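PDB 3NQI: putative lipoprotein from Bacteroides fragilis, which is of unknown function but may bind lipid and probably acts at the bacterial cell envelope. Local coordinates for residues V16-R21 with V43-R48; I36-I41 with S68-L73; F150-Y155 with L168-K173; T216-Q221 with T233-Y238. All blocks are in the same frame, centred on the assembly; numbering follows the deposited sequence.

Contact 1 of 4, residues V16-R21 with V43-R48; sequences VKVNDR and VTLNAR
Val18 meets the incoming loop 43-48 with both its backbone and its side chain. Its N donates to Arg48 O at 3.0 Å, a nearly straight bond (165° at the hydrogen) whose donor sits well above the carbonyl plane and off the lone-pair direction. Next to this bond the valine branches straddle the preceding carbonyl: CB lies 3.3 Å from Ala47 O, and CG1 is almost as near to the same oxygen. CG2, set beside the backbone N and anti to the carbonyl carbon (CG1 at chi1 175°), touches Leu45 CD2 at 4.0 Å and, more loosely, Ala47 CB. A water completes the polar part: it donates to Val18 O and to Arg48 O, 2.9 Å from each, so Arg48 O receives two hydrogen bonds. The extended chain of Lys17 passes the same carbonyl, its CG 3.9 Å from Arg48 O. In the second shell, Asp81 takes the backbone N of Arg48, while the Arg48 guanidinium turns to Thr123 through NH2. Its NH1 is 5.3 Å from Lys17 NZ, not in contact. Val25 and Ala50 pack against Val18, and Ala50 also touches Leu45, placing the valine between strands 24-28 and 49-56. The loop continues the pairing of strand 49-56 with strand 11-21 one step before strand 49-56 begins, at the seam between the first and fourth strands of an OB-like barrel. One direct bond, one water bridge and a small apolar patch imply a surface seam in which a bridging water probably supplements the single direct backbone bond.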
loop_
_atom_site.group_PDB
_atom_site.type_symbol
_atom_site.label_atom_id
_atom_site.label_comp_id
_atom_site.label_asym_id
_atom_site.label_seq_id
_atom_site.Cartn_x
_atom_site.Cartn_y
_atom_site.Cartn_z
ATOM N N VAL A 16 4.442 -5.512 7.943
ATOM C CA VAL A 16 5.377 -6.633 7.972
ATOM C C VAL A 16 5.200 -7.502 6.757
ATOM O O VAL A 16 4.164 -7.532 6.170
ATOM C CB VAL A 16 5.158 -7.563 9.211
ATOM C CG1 VAL A 16 5.436 -6.842 10.470
ATOM C CG2 VAL A 16 3.725 -8.207 9.205
ATOM N N LYS A 17 6.242 -8.241 6.400
ATOM C CA LYS A 17 6.146 -9.242 5.374
ATOM C C LYS A 17 5.597 -10.507 6.060
ATOM O O LYS A 17 5.851 -10.736 7.231
ATOM C CB LYS A 17 7.525 -9.540 4.806
ATOM C CG LYS A 17 7.536 -10.594 3.730
ATOM C CD LYS A 17 8.962 -10.965 3.335
ATOM C CE LYS A 17 8.945 -12.013 2.222
ATOM N NZ LYS A 17 10.216 -12.021 1.445
ATOM N N VAL A 18 4.828 -11.301 5.313
ATOM C CA VAL A 18 4.221 -12.516 5.824
ATOM C C VAL A 18 5.046 -13.702 5.310
ATOM O O VAL A 18 5.251 -13.825 4.099
ATOM C CB VAL A 18 2.761 -12.616 5.290
ATOM C CG1 VAL A 18 2.079 -13.961 5.709
ATOM C CG2 VAL A 18 1.958 -11.315 5.714
ATOM N N ASN A 19 5.518 -14.576 6.205
ATOM C CA ASN A 19 6.259 -15.772 5.771
ATOM C C ASN A 19 5.424 -17.054 5.866
ATOM O O ASN A 19 4.659 -17.216 6.808
ATOM C CB ASN A 19 7.482 -15.949 6.637
ATOM C CG ASN A 19 8.256 -14.673 6.821
ATOM O OD1 ASN A 19 8.559 -14.245 7.953
ATOM N ND2 ASN A 19 8.579 -14.054 5.717
ATOM N N ASP A 20 5.570 -17.959 4.897
ATOM C CA ASP A 20 5.064 -19.335 5.021
ATOM C C ASP A 20 6.213 -20.220 5.514
ATOM O O ASP A 20 7.093 -20.569 4.746
ATOM C CB ASP A 20 4.533 -19.874 3.678
ATOM C CG ASP A 20 3.936 -21.299 3.789
ATOM O OD1 ASP A 20 3.773 -21.841 4.916
ATOM O OD2 ASP A 20 3.621 -21.881 2.730
ATOM N N ARG A 21 6.195 -20.574 6.792
ATOM C CA ARG A 21 7.250 -21.383 7.392
ATOM C C ARG A 21 6.754 -22.836 7.554
ATOM O O ARG A 21 6.193 -23.186 8.597
ATOM C CB ARG A 21 7.653 -20.762 8.742
ATOM C CG ARG A 21 9.117 -20.927 9.118
ATOM C CD ARG A 21 9.992 -19.865 8.468
ATOM N NE ARG A 21 11.376 -19.971 8.915
ATOM N N VAL A 43 -2.447 -18.680 13.123
ATOM C CA VAL A 43 -2.569 -17.606 12.116
ATOM C C VAL A 43 -2.814 -18.246 10.782
ATOM O O VAL A 43 -2.074 -19.140 10.375
ATOM C CB VAL A 43 -1.307 -16.767 12.115
ATOM C CG1 VAL A 43 -1.286 -15.748 10.958
ATOM C CG2 VAL A 43 -1.175 -16.092 13.502
ATOM N N THR A 44 -3.889 -17.847 10.119
ATOM C CA THR A 44 -4.231 -18.400 8.822
ATOM C C THR A 44 -4.229 -17.368 7.674
ATOM O O THR A 44 -4.649 -17.664 6.549
ATOM C CB THR A 44 -5.622 -19.076 8.892
ATOM O OG1 THR A 44 -6.560 -18.128 9.406
ATOM C CG2 THR A 44 -5.579 -20.339 9.819
ATOM N N LEU A 45 -3.763 -16.168 7.941
ATOM C CA LEU A 45 -3.677 -15.095 6.901
ATOM C C LEU A 45 -2.949 -15.516 5.615
ATOM O O LEU A 45 -1.805 -15.990 5.673
ATOM C CB LEU A 45 -2.947 -13.914 7.494
ATOM C CG LEU A 45 -2.654 -12.720 6.583
ATOM C CD1 LEU A 45 -3.967 -11.983 6.183
ATOM C CD2 LEU A 45 -1.647 -11.834 7.313
ATOM N N ASN A 46 -3.628 -15.393 4.471
ATOM C CA ASN A 46 -3.029 -15.661 3.164
ATOM C C ASN A 46 -2.724 -14.302 2.485
ATOM O O ASN A 46 -3.577 -13.749 1.807
ATOM C CB ASN A 46 -3.987 -16.485 2.291
ATOM C CG ASN A 46 -3.296 -17.129 1.090
ATOM O OD1 ASN A 46 -2.086 -17.010 0.908
ATOM N ND2 ASN A 46 -4.071 -17.826 0.276
ATOM N N ALA A 47 -1.557 -13.745 2.744
ATOM C CA ALA A 47 -1.193 -12.457 2.163
ATOM C C ALA A 47 0.298 -12.508 1.999
ATOM O O ALA A 47 0.958 -13.346 2.603
ATOM C CB ALA A 47 -1.614 -11.306 3.096
ATOM N N ARG A 48 0.826 -11.615 1.187
ATOM C CA ARG A 48 2.260 -11.485 1.012
ATOM C C ARG A 48 2.748 -10.473 2.017
ATOM O O ARG A 48 3.838 -10.630 2.595
ATOM C CB ARG A 48 2.573 -11.072 -0.429
ATOM C CG ARG A 48 3.966 -11.509 -0.903
ATOM C CD ARG A 48 4.394 -10.915 -2.242
ATOM N NE ARG A 48 4.394 -9.469 -2.165
ATOM C CZ ARG A 48 5.325 -8.697 -1.586
ATOM N NH1 ARG A 48 6.434 -9.182 -1.021
ATOM N NH2 ARG A 48 5.127 -7.393 -1.579
HETATM O O HOH W 1 5.818 -12.429 1.576
#

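Contact 2 of 4, residues I36-I41 with S68-L73; sequences IPTNTI and SIKITL
Ile36 and Pro37 pair in parallel with Lys70 and Ile71, and here the packing is close. Ile36 N donates to Ile69 O and Ile36 O accepts from Ile71 N, both at 2.7 Å and both nearly straight. Thr38 N then reaches Ile71 O at 2.9 Å, and the same oxygen also takes a CA-H...O contact from Pro37. Beyond the strand end the pairing passes to a side chain: the Asn39 amide copies a peptide group, OD1 accepting from Leu73 N at 2.8 Å while ND2 donates to Leu73 O at 3.1 Å. Both bonds lie in the acceptor's carbonyl plane on a lone pair, which fixes the amide's rotation. Setting CG beside the backbone N (chi1 -63°) swings it back to the strand. On the face shared with Ile71, Pro37 CB meets Leu73 CD1 at 4.2 Å. The other face is more open to solvent, Lys70 and the poorly ordered Ser68 being exposed; Thr38 crosses the Lys70 chain at about a right angle, its CG2 3.8 Å from Lys70 CB. The hydroxyls of Thr38 and Thr72 both bind the carboxylate of Asp57. Extended by Asn39, this parallel pairing of the third and fifth strands is the one that closes an OB-fold-like barrel.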
loop_
_atom_site.group_PDB
_atom_site.type_symbol
_atom_site.label_atom_id
_atom_site.label_comp_id
_atom_site.label_asym_id
_atom_site.label_seq_id
_atom_site.Cartn_x
_atom_site.Cartn_y
_atom_site.Cartn_z
ATOM N N ILE A 36 7.649 -14.265 15.576
ATOM C CA ILE A 36 7.070 -15.608 15.682
ATOM C C ILE A 36 5.820 -15.594 16.580
ATOM O O ILE A 36 5.936 -15.396 17.789
ATOM C CB ILE A 36 8.067 -16.606 16.264
ATOM C CG1 ILE A 36 9.424 -16.545 15.524
ATOM C CG2 ILE A 36 7.485 -18.042 16.251
ATOM C CD1 ILE A 36 9.456 -17.247 14.216
ATOM N N PRO A 37 4.641 -15.805 16.006
ATOM C CA PRO A 37 3.442 -15.805 16.840
ATOM C C PRO A 37 3.393 -16.995 17.778
ATOM O O PRO A 37 3.764 -18.106 17.396
ATOM C CB PRO A 37 2.290 -15.917 15.829
ATOM C CG PRO A 37 2.855 -15.611 14.527
ATOM C CD PRO A 37 4.299 -16.024 14.589
ATOM N N THR A 38 2.983 -16.729 19.009
ATOM C CA THR A 38 2.753 -17.752 20.002
ATOM C C THR A 38 1.269 -17.853 20.378
ATOM O O THR A 38 0.920 -18.577 21.306
ATOM C CB THR A 38 3.518 -17.428 21.284
ATOM O OG1 THR A 38 3.025 -16.198 21.814
ATOM C CG2 THR A 38 5.019 -17.322 21.015
ATOM N N ASN A 39 0.396 -17.124 19.696
ATOM C CA ASN A 39 -1.049 -17.314 19.874
ATOM C C ASN A 39 -1.423 -18.794 19.776
ATOM O O ASN A 39 -0.827 -19.543 18.987
ATOM C CB ASN A 39 -1.825 -16.486 18.847
ATOM C CG ASN A 39 -1.596 -14.998 19.035
ATOM O OD1 ASN A 39 -0.515 -14.473 18.704
ATOM N ND2 ASN A 39 -2.575 -14.316 19.608
ATOM N N THR A 40 -2.369 -19.222 20.608
ATOM C CA THR A 40 -2.799 -20.615 20.649
ATOM C C THR A 40 -3.719 -20.956 19.481
ATOM O O THR A 40 -3.801 -22.116 19.084
ATOM C CB THR A 40 -3.480 -20.933 21.983
ATOM O OG1 THR A 40 -4.499 -19.966 22.212
ATOM C CG2 THR A 40 -2.472 -20.867 23.131
ATOM N N ILE A 41 -4.416 -19.972 18.923
ATOM C CA ILE A 41 -5.177 -20.188 17.678
ATOM C C ILE A 41 -4.246 -19.866 16.495
ATOM O O ILE A 41 -3.684 -18.773 16.449
ATOM C CB ILE A 41 -6.422 -19.258 17.576
ATOM C CG1 ILE A 41 -7.310 -19.368 18.829
ATOM C CG2 ILE A 41 -7.249 -19.585 16.314
ATOM C CD1 ILE A 41 -7.806 -20.732 19.124
ATOM N N SER A 68 15.192 -13.467 15.810
ATOM C CA SER A 68 13.784 -13.856 15.913
ATOM C C SER A 68 13.238 -13.462 17.258
ATOM O O SER A 68 13.910 -13.614 18.250
ATOM C CB SER A 68 13.638 -15.367 15.797
ATOM O OG SER A 68 13.920 -15.786 14.484
ATOM N N ILE A 69 12.005 -12.996 17.287
ATOM C CA ILE A 69 11.356 -12.567 18.512
ATOM C C ILE A 69 9.993 -13.254 18.553
ATOM O O ILE A 69 9.277 -13.279 17.548
ATOM C CB ILE A 69 11.193 -11.008 18.535
ATOM C CG1 ILE A 69 12.567 -10.322 18.599
ATOM C CG2 ILE A 69 10.370 -10.555 19.732
ATOM C CD1 ILE A 69 12.514 -8.786 18.537
ATOM N N LYS A 70 9.642 -13.818 19.700
ATOM C CA LYS A 70 8.324 -14.430 19.877
ATOM C C LYS A 70 7.310 -13.334 20.204
ATOM O O LYS A 70 7.567 -12.502 21.081
ATOM C CB LYS A 70 8.334 -15.435 21.029
ATOM C CG LYS A 70 9.382 -16.512 20.900
ATOM C CD LYS A 70 8.817 -17.848 20.476
ATOM C CE LYS A 70 9.766 -18.951 20.921
ATOM N NZ LYS A 70 9.363 -20.276 20.396
ATOM N N ILE A 71 6.175 -13.321 19.512
ATOM C CA ILE A 71 5.159 -12.296 19.756
ATOM C C ILE A 71 3.766 -12.879 20.017
ATOM O O ILE A 71 3.460 -13.992 19.649
ATOM C CB ILE A 71 5.040 -11.271 18.579
ATOM C CG1 ILE A 71 4.710 -11.967 17.262
ATOM C CG2 ILE A 71 6.335 -10.470 18.413
ATOM C CD1 ILE A 71 4.077 -11.056 16.204
ATOM N N THR A 72 2.932 -12.075 20.648
ATOM C CA THR A 72 1.512 -12.352 20.766
ATOM C C THR A 72 0.771 -11.303 19.941
ATOM O O THR A 72 0.886 -10.120 20.199
ATOM C CB THR A 72 1.099 -12.315 22.268
ATOM O OG1 THR A 72 1.768 -13.383 22.943
ATOM C CG2 THR A 72 -0.430 -12.460 22.449
ATOM N N LEU A 73 0.019 -11.747 18.931
ATOM C CA LEU A 73 -0.823 -10.863 18.170
ATOM C C LEU A 73 -1.962 -10.417 19.062
ATOM O O LEU A 73 -2.564 -11.235 19.784
ATOM C CB LEU A 73 -1.357 -11.563 16.910
ATOM C CG LEU A 73 -0.232 -11.885 15.911
ATOM C CD1 LEU A 73 -0.605 -13.001 14.949
ATOM C CD2 LEU A 73 0.161 -10.598 15.115
#

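Contact 3 of 4, residues F150-Y155 with L168-K173; sequences FTLVCY and LYLRYK
Segments 150-155 and 168-173 run antiparallel with their directions 145° apart, a marked twist, and Thr151 with Arg171 and Val153 with Tyr169 form the hydrogen-bonded pairs. The shortest of their four bonds runs from Arg171 N to Thr151 O at 2.7 Å. On one face, Phe150 and Tyr172 point the same way in an offset stack, centroids 4.4 Å apart and planes at 21°, with Phe150 CE1 over the tyrosine face toward its rim. Tyr130 adds an edge-to-face partner to Phe150, and His148 holds the Tyr172 hydroxyl. Leu152 CD1 meets Leu168 CD1 at 3.9 Å on the same face, next to strand 123-132, while Leu168 CD2 turns to Cys154 CB at 3.6 Å. The two strands form a beta hairpin, flanked by strand 78-87 on one side and strand 214-221 on the other. On the opposite face Arg171 bends at chi2 (-58°) and grips Tyr155 OH side-on with two nitrogens, NE at 2.9 Å and NH2 at 3.0 Å, the oxygen lying in the guanidinium plane. Asp95 also bonds this hydroxyl, so three bonds fix it. The edge of the Tyr155 ring points at the face of Tyr169 in an offset edge-to-face pair, CE2 of Tyr155 3.7 Å from CD1 of Tyr169. Val153 CG1 lies over one face of the Tyr155 ring, toward its rim, and the Val153 and Arg171 side chains cross, CG2 3.6 Å from CG. A water links Thr151 OG1 with Arg171 O.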
loop_
_atom_site.group_PDB
_atom_site.type_symbol
_atom_site.label_atom_id
_atom_site.label_comp_id
_atom_site.label_asym_id
_atom_site.label_seq_id
_atom_site.Cartn_x
_atom_site.Cartn_y
_atom_site.Cartn_z
ATOM N N PHE A 150 -6.751 0.422 -5.097
ATOM C CA PHE A 150 -5.666 1.361 -5.244
ATOM C C PHE A 150 -4.587 0.654 -6.051
ATOM O O PHE A 150 -3.820 -0.183 -5.503
ATOM C CB PHE A 150 -5.128 1.781 -3.862
ATOM C CG PHE A 150 -6.170 2.357 -2.964
ATOM C CD1 PHE A 150 -6.485 3.701 -3.055
ATOM C CD2 PHE A 150 -6.888 1.527 -2.094
ATOM C CE1 PHE A 150 -7.473 4.240 -2.239
ATOM C CE2 PHE A 150 -7.847 2.045 -1.243
ATOM C CZ PHE A 150 -8.142 3.416 -1.307
ATOM N N THR A 151 -4.544 0.951 -7.345
ATOM C CA THR A 151 -3.608 0.295 -8.245
ATOM C C THR A 151 -2.498 1.231 -8.656
ATOM O O THR A 151 -2.789 2.370 -9.121
ATOM C CB THR A 151 -4.355 -0.145 -9.494
ATOM O OG1 THR A 151 -5.367 -1.036 -9.104
ATOM C CG2 THR A 151 -3.435 -0.848 -10.538
ATOM N N LEU A 152 -1.243 0.795 -8.505
ATOM C CA LEU A 152 -0.101 1.588 -9.038
ATOM C C LEU A 152 0.187 1.174 -10.458
ATOM O O LEU A 152 0.363 -0.038 -10.742
ATOM C CB LEU A 152 1.153 1.468 -8.217
ATOM C CG LEU A 152 1.136 2.187 -6.903
ATOM C CD1 LEU A 152 2.482 1.859 -6.206
ATOM C CD2 LEU A 152 0.904 3.761 -7.095
ATOM N N VAL A 153 0.266 2.168 -11.352
ATOM C CA VAL A 153 0.511 1.908 -12.769
ATOM C C VAL A 153 1.808 2.612 -13.218
ATOM O O VAL A 153 2.012 3.815 -12.991
ATOM C CB VAL A 153 -0.712 2.312 -13.648
ATOM C CG1 VAL A 153 -0.556 1.859 -15.167
ATOM C CG2 VAL A 153 -2.054 1.759 -13.045
ATOM N N CYS A 154 2.680 1.830 -13.823
ATOM C CA CYS A 154 3.851 2.303 -14.562
ATOM C C CYS A 154 3.527 2.268 -16.059
ATOM O O CYS A 154 3.226 1.194 -16.639
ATOM C CB CYS A 154 5.016 1.388 -14.291
ATOM S SG CYS A 154 6.521 1.974 -15.087
ATOM N N TYR A 155 3.528 3.434 -16.689
ATOM C CA TYR A 155 3.318 3.532 -18.152
ATOM C C TYR A 155 4.684 3.418 -18.805
ATOM O O TYR A 155 5.480 4.348 -18.803
ATOM C CB TYR A 155 2.583 4.819 -18.572
ATOM C CG TYR A 155 1.205 4.873 -17.955
ATOM C CD1 TYR A 155 0.180 4.055 -18.422
ATOM C CD2 TYR A 155 0.954 5.675 -16.872
ATOM C CE1 TYR A 155 -1.069 4.070 -17.835
ATOM C CE2 TYR A 155 -0.284 5.703 -16.269
ATOM C CZ TYR A 155 -1.293 4.911 -16.738
ATOM O OH TYR A 155 -2.508 4.905 -16.101
ATOM N N LEU A 168 5.221 6.384 -10.877
ATOM C CA LEU A 168 4.049 5.507 -10.781
ATOM C C LEU A 168 2.759 6.316 -10.525
ATOM O O LEU A 168 2.742 7.199 -9.685
ATOM C CB LEU A 168 4.243 4.488 -9.687
ATOM C CG LEU A 168 5.513 3.620 -9.775
ATOM C CD1 LEU A 168 5.563 2.703 -8.506
ATOM C CD2 LEU A 168 5.532 2.843 -11.083
ATOM N N TYR A 169 1.700 6.034 -11.270
ATOM C CA TYR A 169 0.427 6.714 -11.058
ATOM C C TYR A 169 -0.459 5.887 -10.124
ATOM O O TYR A 169 -0.604 4.708 -10.339
ATOM C CB TYR A 169 -0.288 6.939 -12.386
ATOM C CG TYR A 169 0.359 8.038 -13.160
ATOM C CD1 TYR A 169 1.532 7.821 -13.871
ATOM C CD2 TYR A 169 -0.188 9.342 -13.151
ATOM C CE1 TYR A 169 2.129 8.857 -14.549
ATOM C CE2 TYR A 169 0.417 10.373 -13.820
ATOM C CZ TYR A 169 1.574 10.123 -14.512
ATOM O OH TYR A 169 2.175 11.140 -15.216
ATOM N N LEU A 170 -0.981 6.490 -9.055
ATOM C CA LEU A 170 -2.054 5.824 -8.260
ATOM C C LEU A 170 -3.368 5.948 -8.974
ATOM O O LEU A 170 -3.851 7.083 -9.198
ATOM C CB LEU A 170 -2.216 6.456 -6.908
ATOM C CG LEU A 170 -3.328 5.893 -6.007
ATOM C CD1 LEU A 170 -3.055 4.409 -5.749
ATOM C CD2 LEU A 170 -3.305 6.653 -4.686
ATOM N N ARG A 171 -3.918 4.810 -9.406
ATOM C CA ARG A 171 -5.227 4.794 -9.969
ATOM C C ARG A 171 -6.230 4.205 -8.947
ATOM O O ARG A 171 -6.159 3.030 -8.562
ATOM C CB ARG A 171 -5.255 4.061 -11.328
ATOM C CG ARG A 171 -4.250 4.575 -12.349
ATOM C CD ARG A 171 -4.408 6.086 -12.665
ATOM N NE ARG A 171 -3.833 6.426 -13.963
ATOM C CZ ARG A 171 -3.632 7.659 -14.425
ATOM N NH1 ARG A 171 -3.948 8.731 -13.712
ATOM N NH2 ARG A 171 -3.116 7.821 -15.638
ATOM N N TYR A 172 -7.154 5.052 -8.497
ATOM C CA TYR A 172 -8.088 4.733 -7.406
ATOM C C TYR A 172 -9.462 4.640 -7.974
ATOM O O TYR A 172 -10.002 5.621 -8.514
ATOM C CB TYR A 172 -8.023 5.822 -6.353
ATOM C CG TYR A 172 -9.005 5.777 -5.219
ATOM C CD1 TYR A 172 -9.585 4.571 -4.776
ATOM C CD2 TYR A 172 -9.341 6.951 -4.540
ATOM C CE1 TYR A 172 -10.502 4.550 -3.740
ATOM C CE2 TYR A 172 -10.221 6.950 -3.447
ATOM C CZ TYR A 172 -10.803 5.739 -3.032
ATOM O OH TYR A 172 -11.691 5.671 -2.002
ATOM N N LYS A 173 -10.010 3.424 -7.932
ATOM C CA LYS A 173 -11.296 3.131 -8.451
ATOM C C LYS A 173 -12.205 2.633 -7.312
ATOM O O LYS A 173 -11.807 1.744 -6.531
ATOM C CB LYS A 173 -11.202 2.046 -9.540
ATOM C CG LYS A 173 -12.510 1.780 -10.225
ATOM C CD LYS A 173 -12.393 0.747 -11.355
HETATM O O HOH W 2 -7.724 0.520 -8.886
#

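Contact 4 of 4, residues T216-Q221 with T233-Y238; sequences TIVAQQ and TIEKVY
Segments 216-221 and 233-238 are antiparallel, their strand axes 4.6 Å apart and inclined at 160°, with Ile217-Tyr238, Ala219-Lys236 and Gln221-Ile234 as hydrogen-bonded pairs. The six bonds are even in length; that from Ala219 N to Lys236 O, 2.8 Å, is almost perfectly straight at 178°. On the face of these pairs the Gln221 amide and the Tyr238 hydroxyl approach from opposite directions. Tyr238 OH donates to Gln221 OE1 at 2.7 Å, in the carbonyl plane on a lone pair, and the oxygen lies near the plane of the ring at its edge. Gln221 starts from chi1 74°, with CG wedged between N and the carbonyl carbon, and its extended chain then passes Ile234 CG1 and the CB of Lys236. Leu105 N gives the Tyr238 hydroxyl a further partner. Strands 214-221 and 234-241 form a hairpin; strand 214-221 also pairs in parallel with strand 165-174, and Tyr169 packs on Val218. On the other face Val218 CG1 lies 3.3 Å from Glu235 OE2, an apolar methyl against a carboxylate, while its CG2 meets Val237 CG2 at 4.1 Å. Thr216 CB touches Val237 CG1 at 3.8 Å, and Thr233 CG2 reaches Gln220 CB at the far end.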
loop_
_atom_site.group_PDB
_atom_site.type_symbol
_atom_site.label_atom_id
_atom_site.label_comp_id
_atom_site.label_asym_id
_atom_site.label_seq_id
_atom_site.Cartn_x
_atom_site.Cartn_y
_atom_site.Cartn_z
ATOM N N THR A 216 8.534 7.980 -7.755
ATOM C CA THR A 216 7.583 9.032 -7.464
ATOM C C THR A 216 6.189 8.455 -7.614
ATOM O O THR A 216 5.910 7.612 -8.491
ATOM C CB THR A 216 7.764 10.320 -8.340
ATOM O OG1 THR A 216 7.597 9.969 -9.714
ATOM C CG2 THR A 216 9.117 10.961 -8.091
ATOM N N ILE A 217 5.318 8.891 -6.725
ATOM C CA ILE A 217 3.924 8.401 -6.714
ATOM C C ILE A 217 3.035 9.615 -6.999
ATOM O O ILE A 217 3.034 10.589 -6.272
ATOM C CB ILE A 217 3.541 7.806 -5.356
ATOM C CG1 ILE A 217 4.535 6.690 -4.904
ATOM C CG2 ILE A 217 2.065 7.315 -5.357
ATOM C CD1 ILE A 217 4.576 5.462 -5.714
ATOM N N VAL A 218 2.262 9.530 -8.060
ATOM C CA VAL A 218 1.440 10.625 -8.516
ATOM C C VAL A 218 -0.036 10.329 -8.112
ATOM O O VAL A 218 -0.633 9.363 -8.636
ATOM C CB VAL A 218 1.515 10.806 -10.057
ATOM C CG1 VAL A 218 0.710 12.093 -10.456
ATOM C CG2 VAL A 218 2.980 10.959 -10.569
ATOM N N ALA A 219 -0.618 11.135 -7.226
ATOM C CA ALA A 219 -2.023 10.925 -6.769
ATOM C C ALA A 219 -2.950 12.120 -7.070
ATOM O O ALA A 219 -2.502 13.274 -7.027
ATOM C CB ALA A 219 -2.034 10.639 -5.259
ATOM N N GLN A 220 -4.222 11.839 -7.378
ATOM C CA GLN A 220 -5.298 12.858 -7.379
ATOM C C GLN A 220 -5.950 12.873 -6.006
ATOM O O GLN A 220 -6.489 11.843 -5.519
ATOM C CB GLN A 220 -6.334 12.616 -8.484
ATOM C CG GLN A 220 -5.759 12.752 -9.840
ATOM C CD GLN A 220 -6.792 12.622 -10.934
ATOM O OE1 GLN A 220 -7.326 13.626 -11.451
ATOM N NE2 GLN A 220 -7.055 11.388 -11.321
ATOM N N GLN A 221 -5.807 14.006 -5.319
ATOM C CA GLN A 221 -6.327 14.098 -3.981
ATOM C C GLN A 221 -7.172 15.324 -3.783
ATOM O O GLN A 221 -7.064 16.298 -4.519
ATOM C CB GLN A 221 -5.212 13.988 -2.947
ATOM C CG GLN A 221 -4.363 15.117 -2.804
ATOM C CD GLN A 221 -3.216 14.836 -1.826
ATOM O OE1 GLN A 221 -2.532 13.821 -1.939
ATOM N NE2 GLN A 221 -3.001 15.742 -0.884
ATOM N N THR A 233 -9.760 19.173 -6.236
ATOM C CA THR A 233 -8.961 18.002 -6.527
ATOM C C THR A 233 -7.648 18.512 -7.105
ATOM O O THR A 233 -7.657 19.284 -8.057
ATOM C CB THR A 233 -9.656 17.066 -7.532
ATOM O OG1 THR A 233 -10.907 16.636 -6.979
ATOM C CG2 THR A 233 -8.749 15.801 -7.877
ATOM N N ILE A 234 -6.528 18.113 -6.502
ATOM C CA ILE A 234 -5.214 18.498 -6.980
ATOM C C ILE A 234 -4.403 17.246 -7.274
ATOM O O ILE A 234 -4.732 16.121 -6.857
ATOM C CB ILE A 234 -4.458 19.360 -5.940
ATOM C CG1 ILE A 234 -4.261 18.592 -4.632
ATOM C CG2 ILE A 234 -5.194 20.704 -5.701
ATOM C CD1 ILE A 234 -3.107 19.062 -3.766
ATOM N N GLU A 235 -3.323 17.439 -8.004
ATOM C CA GLU A 235 -2.364 16.397 -8.180
ATOM C C GLU A 235 -1.260 16.603 -7.200
ATOM O O GLU A 235 -0.767 17.708 -7.012
ATOM C CB GLU A 235 -1.858 16.409 -9.600
ATOM C CG GLU A 235 -0.917 15.301 -9.909
ATOM C CD GLU A 235 -1.061 14.886 -11.369
ATOM O OE1 GLU A 235 -2.213 14.644 -11.835
ATOM O OE2 GLU A 235 -0.037 14.833 -12.037
ATOM N N LYS A 236 -0.869 15.535 -6.534
ATOM C CA LYS A 236 0.246 15.581 -5.651
ATOM C C LYS A 236 1.238 14.419 -5.930
ATOM O O LYS A 236 0.850 13.259 -6.152
ATOM C CB LYS A 236 -0.206 15.614 -4.195
ATOM C CG LYS A 236 0.954 15.784 -3.252
ATOM C CD LYS A 236 0.630 16.420 -1.908
ATOM C CE LYS A 236 1.930 16.544 -1.105
ATOM N NZ LYS A 236 1.740 16.802 0.355
ATOM N N VAL A 237 2.519 14.782 -5.962
ATOM C CA VAL A 237 3.606 13.856 -6.228
ATOM C C VAL A 237 4.341 13.560 -4.914
ATOM O O VAL A 237 4.750 14.466 -4.271
ATOM C CB VAL A 237 4.560 14.383 -7.291
ATOM C CG1 VAL A 237 5.787 13.382 -7.449
ATOM C CG2 VAL A 237 3.827 14.514 -8.629
ATOM N N TYR A 238 4.426 12.296 -4.488
ATOM C CA TYR A 238 5.154 11.934 -3.241
ATOM C C TYR A 238 6.483 11.226 -3.640
ATOM O O TYR A 238 6.515 10.471 -4.584
ATOM C CB TYR A 238 4.299 10.977 -2.408
ATOM C CG TYR A 238 3.009 11.574 -1.873
ATOM C CD1 TYR A 238 1.862 11.684 -2.676
ATOM C CD2 TYR A 238 2.929 12.010 -0.570
ATOM C CE1 TYR A 238 0.670 12.223 -2.170
ATOM C CE2 TYR A 238 1.743 12.510 -0.054
ATOM C CZ TYR A 238 0.625 12.629 -0.855
ATOM O OH TYR A 238 -0.551 13.126 -0.291
#

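In the fold
From the N terminus, strand 11-21 opens contact 1, which the loop 43-48 closes after strands 24-28 and 34-37. Contact 2 opens inside that span and closes later, at strand 68-73, so the two cross; they also touch, Val43 packing on Leu73 and Pro37. Contact 1 lies at the 11-21/49-56 seam and contact 2 is the parallel 34-37/68-73 seam, two seams of one N-terminal OB-like barrel. Contact 3 then closes a local hairpin, and contact 4 another after helix 197-207, both in series with the first two and about 25 to 38 Å from them between centres. Contacts 3 and 4 lie side by side: strands 165-174 and 214-221 are joined by Leu168 pairing with Thr216 and Val218, uniting both hairpins.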